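DNA polymerase III subunit beta (Helicobacter pylori 26695, PDB 4S3I) tethers DNA polymerases and other proteins to DNA during replication and so confers processivity on them. Local coordinates at residues Glu254-Lys267 with Leu331-Glu345. Numbering follows the deposited sequence.
Sequences EYISSFTLGKEEFK and LNALGTTQFVLRCNE
Strands 257-262 and 338-343 pair antiparallel in the C-terminal domain of the beta subunit of DNA polymerase III. The first leads into helix 263-273, and helix 324-332 precedes the second through a loop. Phe259 with Leu341 and Leu261 with Phe339 are hydrogen-bonded pairs. A classic beta bulge starts the pairing, with Ile256 and Ser257 both facing Cys343. Beside it, Asn344 OD1 accepts from Ile256 N at 2.8 Å, and Asn344 ND2 donates in the carbonyl plane to Glu254 O at 3.3 Å.

Arg342 CB lies over one face of the Tyr255 ring, 3.7 Å from its centroid. Arg342 NH1 gives an in-plane bond of 2.9 Å to Ser258 OG, and its NE donates to Gln353 OE1.

Leu261 CB makes a CH-pi contact with one face of the Phe339 ring, and Leu331 CD2 lies over the other. The ring's edge points at the face of Phe266, with planes at 77°. Lys263 bends at chi3, and its NZ donates hydrogen bonds to Thr336 O at 3.0 Å and Leu334 O at 3.1 Å, above both carbonyl planes. A water accepts from Lys263 NZ and Lys267 NZ and donates to Leu331 O.

Strand 257-262 is outermost in its sheet within this chain, and strand 350-354 flanks 338-343 on the other side. Phe327 of helix 324-332 packs on Phe266 and Phe339, while Leu282 of strand 279-284 meets Leu341.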
# COMPACT_ATOMS: atom_id res chain seq x y z
N GLU A 254 20.53 -37.34 12.90
CA GLU A 254 21.29 -37.40 11.66
C GLU A 254 20.35 -37.28 10.47
O GLU A 254 19.13 -37.46 10.60
CB GLU A 254 22.05 -38.72 11.55
CG GLU A 254 23.17 -38.90 12.57
CD GLU A 254 24.12 -40.02 12.17
OE1 GLU A 254 23.68 -41.19 12.12
OE2 GLU A 254 25.30 -39.71 11.88
N TYR A 255 20.93 -37.00 9.31
CA TYR A 255 20.16 -37.04 8.07
C TYR A 255 20.81 -38.00 7.09
O TYR A 255 22.03 -37.98 6.90
CB TYR A 255 20.05 -35.64 7.47
CG TYR A 255 19.25 -34.70 8.34
CD1 TYR A 255 17.87 -34.62 8.22
CD2 TYR A 255 19.88 -33.90 9.28
CE1 TYR A 255 17.13 -33.77 9.02
CE2 TYR A 255 19.15 -33.04 10.09
CZ TYR A 255 17.78 -32.98 9.95
OH TYR A 255 17.06 -32.12 10.75
N ILE A 256 19.99 -38.84 6.48
CA ILE A 256 20.44 -39.79 5.47
C ILE A 256 21.07 -39.05 4.30
O ILE A 256 22.18 -39.37 3.87
CB ILE A 256 19.27 -40.64 4.95
CG1 ILE A 256 18.61 -41.39 6.12
CG2 ILE A 256 19.75 -41.62 3.89
CD1 ILE A 256 17.34 -42.15 5.74
N SER A 257 20.36 -38.04 3.80
CA SER A 257 20.83 -37.29 2.63
C SER A 257 20.90 -35.78 2.88
O SER A 257 20.02 -35.19 3.52
CB SER A 257 19.93 -37.59 1.43
OG SER A 257 18.92 -38.51 1.77
N SER A 258 21.97 -35.16 2.36
CA SER A 258 22.13 -33.71 2.37
C SER A 258 22.51 -33.18 0.97
O SER A 258 23.56 -33.52 0.44
CB SER A 258 23.21 -33.30 3.36
OG SER A 258 22.83 -33.60 4.69
N PHE A 259 21.65 -32.34 0.41
CA PHE A 259 21.90 -31.79 -0.93
C PHE A 259 22.24 -30.30 -0.88
O PHE A 259 21.55 -29.53 -0.23
CB PHE A 259 20.67 -31.98 -1.80
CG PHE A 259 20.09 -33.37 -1.74
CD1 PHE A 259 20.76 -34.44 -2.31
CD2 PHE A 259 18.85 -33.60 -1.14
CE1 PHE A 259 20.21 -35.73 -2.28
CE2 PHE A 259 18.29 -34.88 -1.11
CZ PHE A 259 18.97 -35.95 -1.69
N THR A 260 23.31 -29.90 -1.58
CA THR A 260 23.65 -28.48 -1.71
C THR A 260 23.01 -27.97 -3.01
O THR A 260 23.32 -28.45 -4.09
CB THR A 260 25.17 -28.29 -1.72
OG1 THR A 260 25.72 -28.80 -0.50
CG2 THR A 260 25.54 -26.82 -1.85
N LEU A 261 22.09 -27.02 -2.88
CA LEU A 261 21.23 -26.60 -4.00
C LEU A 261 21.23 -25.08 -4.18
O LEU A 261 21.64 -24.35 -3.28
CB LEU A 261 19.81 -27.10 -3.75
CG LEU A 261 19.69 -28.61 -3.54
CD1 LEU A 261 18.40 -28.97 -2.81
CD2 LEU A 261 19.77 -29.35 -4.89
N GLY A 262 20.75 -24.60 -5.33
CA GLY A 262 20.78 -23.18 -5.62
C GLY A 262 19.58 -22.45 -5.02
O GLY A 262 18.42 -22.79 -5.32
N LYS A 263 19.85 -21.45 -4.19
CA LYS A 263 18.78 -20.78 -3.46
C LYS A 263 17.81 -20.04 -4.39
O LYS A 263 16.61 -20.28 -4.35
CB LYS A 263 19.34 -19.81 -2.39
CG LYS A 263 18.24 -19.17 -1.52
CD LYS A 263 18.80 -18.12 -0.50
CE LYS A 263 19.37 -16.88 -1.18
NZ LYS A 263 20.07 -15.96 -0.19
N GLU A 264 18.35 -19.14 -5.23
CA GLU A 264 17.51 -18.30 -6.07
C GLU A 264 16.79 -19.11 -7.15
O GLU A 264 15.63 -18.82 -7.48
CB GLU A 264 18.32 -17.16 -6.70
CG GLU A 264 18.77 -16.08 -5.71
CD GLU A 264 17.62 -15.48 -4.88
OE1 GLU A 264 16.53 -15.21 -5.43
OE2 GLU A 264 17.81 -15.28 -3.66
N GLU A 265 17.44 -20.14 -7.69
CA GLU A 265 16.76 -21.02 -8.63
C GLU A 265 15.58 -21.74 -7.99
O GLU A 265 14.51 -21.87 -8.59
CB GLU A 265 17.71 -22.06 -9.23
CG GLU A 265 18.61 -21.52 -10.33
CD GLU A 265 19.35 -22.64 -11.05
OE1 GLU A 265 19.78 -23.61 -10.37
OE2 GLU A 265 19.50 -22.55 -12.29
N PHE A 266 15.78 -22.23 -6.78
CA PHE A 266 14.68 -22.85 -6.06
C PHE A 266 13.54 -21.86 -5.73
O PHE A 266 12.37 -22.21 -5.88
CB PHE A 266 15.17 -23.59 -4.80
CG PHE A 266 15.51 -25.03 -5.06
CD1 PHE A 266 16.57 -25.37 -5.90
CD2 PHE A 266 14.72 -26.05 -4.54
CE1 PHE A 266 16.86 -26.72 -6.20
CE2 PHE A 266 15.01 -27.39 -4.81
CZ PHE A 266 16.07 -27.72 -5.65
N LYS A 267 13.88 -20.65 -5.27
CA LYS A 267 12.86 -19.63 -5.01
C LYS A 267 12.04 -19.39 -6.28
O LYS A 267 10.83 -19.37 -6.25
CB LYS A 267 13.48 -18.29 -4.58
CG LYS A 267 13.98 -18.20 -3.13
CD LYS A 267 14.55 -16.79 -2.89
CE LYS A 267 15.08 -16.60 -1.47
NZ LYS A 267 15.60 -15.21 -1.28
N LEU A 331 13.95 -20.28 2.72
CA LEU A 331 15.02 -19.81 1.85
C LEU A 331 15.27 -18.31 2.06
O LEU A 331 16.42 -17.85 2.07
CB LEU A 331 14.70 -20.09 0.38
CG LEU A 331 14.61 -21.57 -0.03
CD1 LEU A 331 14.31 -21.66 -1.52
CD2 LEU A 331 15.90 -22.36 0.32
N ASN A 332 14.19 -17.54 2.23
CA ASN A 332 14.31 -16.11 2.51
C ASN A 332 15.17 -15.82 3.75
O ASN A 332 15.84 -14.79 3.85
CB ASN A 332 12.92 -15.46 2.69
CG ASN A 332 12.09 -15.50 1.43
OD1 ASN A 332 12.61 -15.62 0.32
ND2 ASN A 332 10.76 -15.37 1.59
N ALA A 333 15.15 -16.74 4.71
CA ALA A 333 15.89 -16.56 5.96
C ALA A 333 17.39 -16.84 5.84
O ALA A 333 18.13 -16.68 6.81
CB ALA A 333 15.30 -17.43 7.04
N LEU A 334 17.84 -17.27 4.66
CA LEU A 334 19.24 -17.65 4.44
C LEU A 334 20.06 -16.56 3.79
O LEU A 334 19.59 -15.90 2.86
CB LEU A 334 19.30 -18.87 3.52
CG LEU A 334 18.48 -20.06 3.99
CD1 LEU A 334 18.66 -21.19 2.99
CD2 LEU A 334 18.95 -20.48 5.39
N GLY A 335 21.30 -16.38 4.25
CA GLY A 335 22.16 -15.34 3.69
C GLY A 335 23.15 -15.79 2.62
O GLY A 335 23.94 -14.99 2.13
N THR A 336 23.11 -17.06 2.23
CA THR A 336 24.10 -17.60 1.28
C THR A 336 23.45 -17.84 -0.07
O THR A 336 22.24 -17.97 -0.13
CB THR A 336 24.66 -18.93 1.78
OG1 THR A 336 23.57 -19.77 2.18
CG2 THR A 336 25.59 -18.71 2.99
N THR A 337 24.25 -17.96 -1.13
CA THR A 337 23.71 -18.15 -2.48
C THR A 337 23.24 -19.58 -2.70
O THR A 337 22.48 -19.86 -3.62
CB THR A 337 24.74 -17.81 -3.54
OG1 THR A 337 25.76 -18.82 -3.52
CG2 THR A 337 25.36 -16.44 -3.25
N GLN A 338 23.73 -20.49 -1.86
CA GLN A 338 23.33 -21.89 -1.92
C GLN A 338 22.75 -22.30 -0.60
O GLN A 338 23.00 -21.65 0.41
CB GLN A 338 24.54 -22.78 -2.26
CG GLN A 338 25.18 -22.46 -3.59
CD GLN A 338 26.31 -23.42 -3.94
OE1 GLN A 338 27.38 -23.39 -3.33
NE2 GLN A 338 26.06 -24.30 -4.91
N PHE A 339 21.98 -23.38 -0.59
CA PHE A 339 21.44 -23.88 0.64
C PHE A 339 21.62 -25.39 0.70
O PHE A 339 21.86 -26.06 -0.31
CB PHE A 339 19.95 -23.51 0.83
CG PHE A 339 19.00 -24.24 -0.09
CD1 PHE A 339 18.79 -23.79 -1.40
CD2 PHE A 339 18.27 -25.34 0.36
CE1 PHE A 339 17.90 -24.45 -2.26
CE2 PHE A 339 17.38 -26.00 -0.48
CZ PHE A 339 17.19 -25.55 -1.80
N VAL A 340 21.50 -25.93 1.91
CA VAL A 340 21.57 -27.36 2.10
C VAL A 340 20.23 -27.86 2.54
O VAL A 340 19.63 -27.33 3.49
CB VAL A 340 22.66 -27.74 3.10
CG1 VAL A 340 22.62 -29.24 3.37
CG2 VAL A 340 24.02 -27.30 2.58
N LEU A 341 19.74 -28.86 1.83
CA LEU A 341 18.50 -29.52 2.18
C LEU A 341 18.86 -30.88 2.77
O LEU A 341 19.44 -31.72 2.08
CB LEU A 341 17.65 -29.71 0.91
CG LEU A 341 16.43 -30.61 1.06
CD1 LEU A 341 15.44 -29.97 1.99
CD2 LEU A 341 15.77 -30.88 -0.30
N ARG A 342 18.54 -31.09 4.05
CA ARG A 342 18.85 -32.36 4.71
C ARG A 342 17.58 -33.16 4.94
O ARG A 342 16.61 -32.67 5.53
CB ARG A 342 19.56 -32.14 6.05
CG ARG A 342 20.79 -31.26 5.98
CD ARG A 342 21.62 -31.37 7.27
NE ARG A 342 22.62 -30.31 7.35
CZ ARG A 342 23.81 -30.35 6.75
NH1 ARG A 342 24.16 -31.41 6.03
NH2 ARG A 342 24.65 -29.33 6.87
N CYS A 343 17.59 -34.42 4.49
CA CYS A 343 16.38 -35.25 4.52
C CYS A 343 16.65 -36.65 5.06
O CYS A 343 17.78 -37.16 4.97
CB CYS A 343 15.83 -35.43 3.11
SG CYS A 343 15.36 -33.93 2.21
N ASN A 344 15.60 -37.26 5.59
CA ASN A 344 15.58 -38.69 5.82
C ASN A 344 14.51 -39.26 4.90
O ASN A 344 14.55 -39.06 3.70
CB ASN A 344 15.32 -39.00 7.29
CG ASN A 344 16.47 -38.58 8.18
OD1 ASN A 344 17.62 -38.95 7.92
ND2 ASN A 344 16.18 -37.78 9.20
N GLU A 345 13.52 -39.95 5.47
CA GLU A 345 12.40 -40.44 4.68
C GLU A 345 11.51 -39.28 4.19
O GLU A 345 11.44 -38.22 4.83
CB GLU A 345 11.58 -41.45 5.50
CG GLU A 345 11.30 -42.77 4.77
CD GLU A 345 12.54 -43.39 4.16
OE1 GLU A 345 12.53 -43.67 2.94
OE2 GLU A 345 13.53 -43.59 4.90
O HOH W 1 17.32 -15.31 0.73
O HOH W 2 21.23 -18.41 -5.54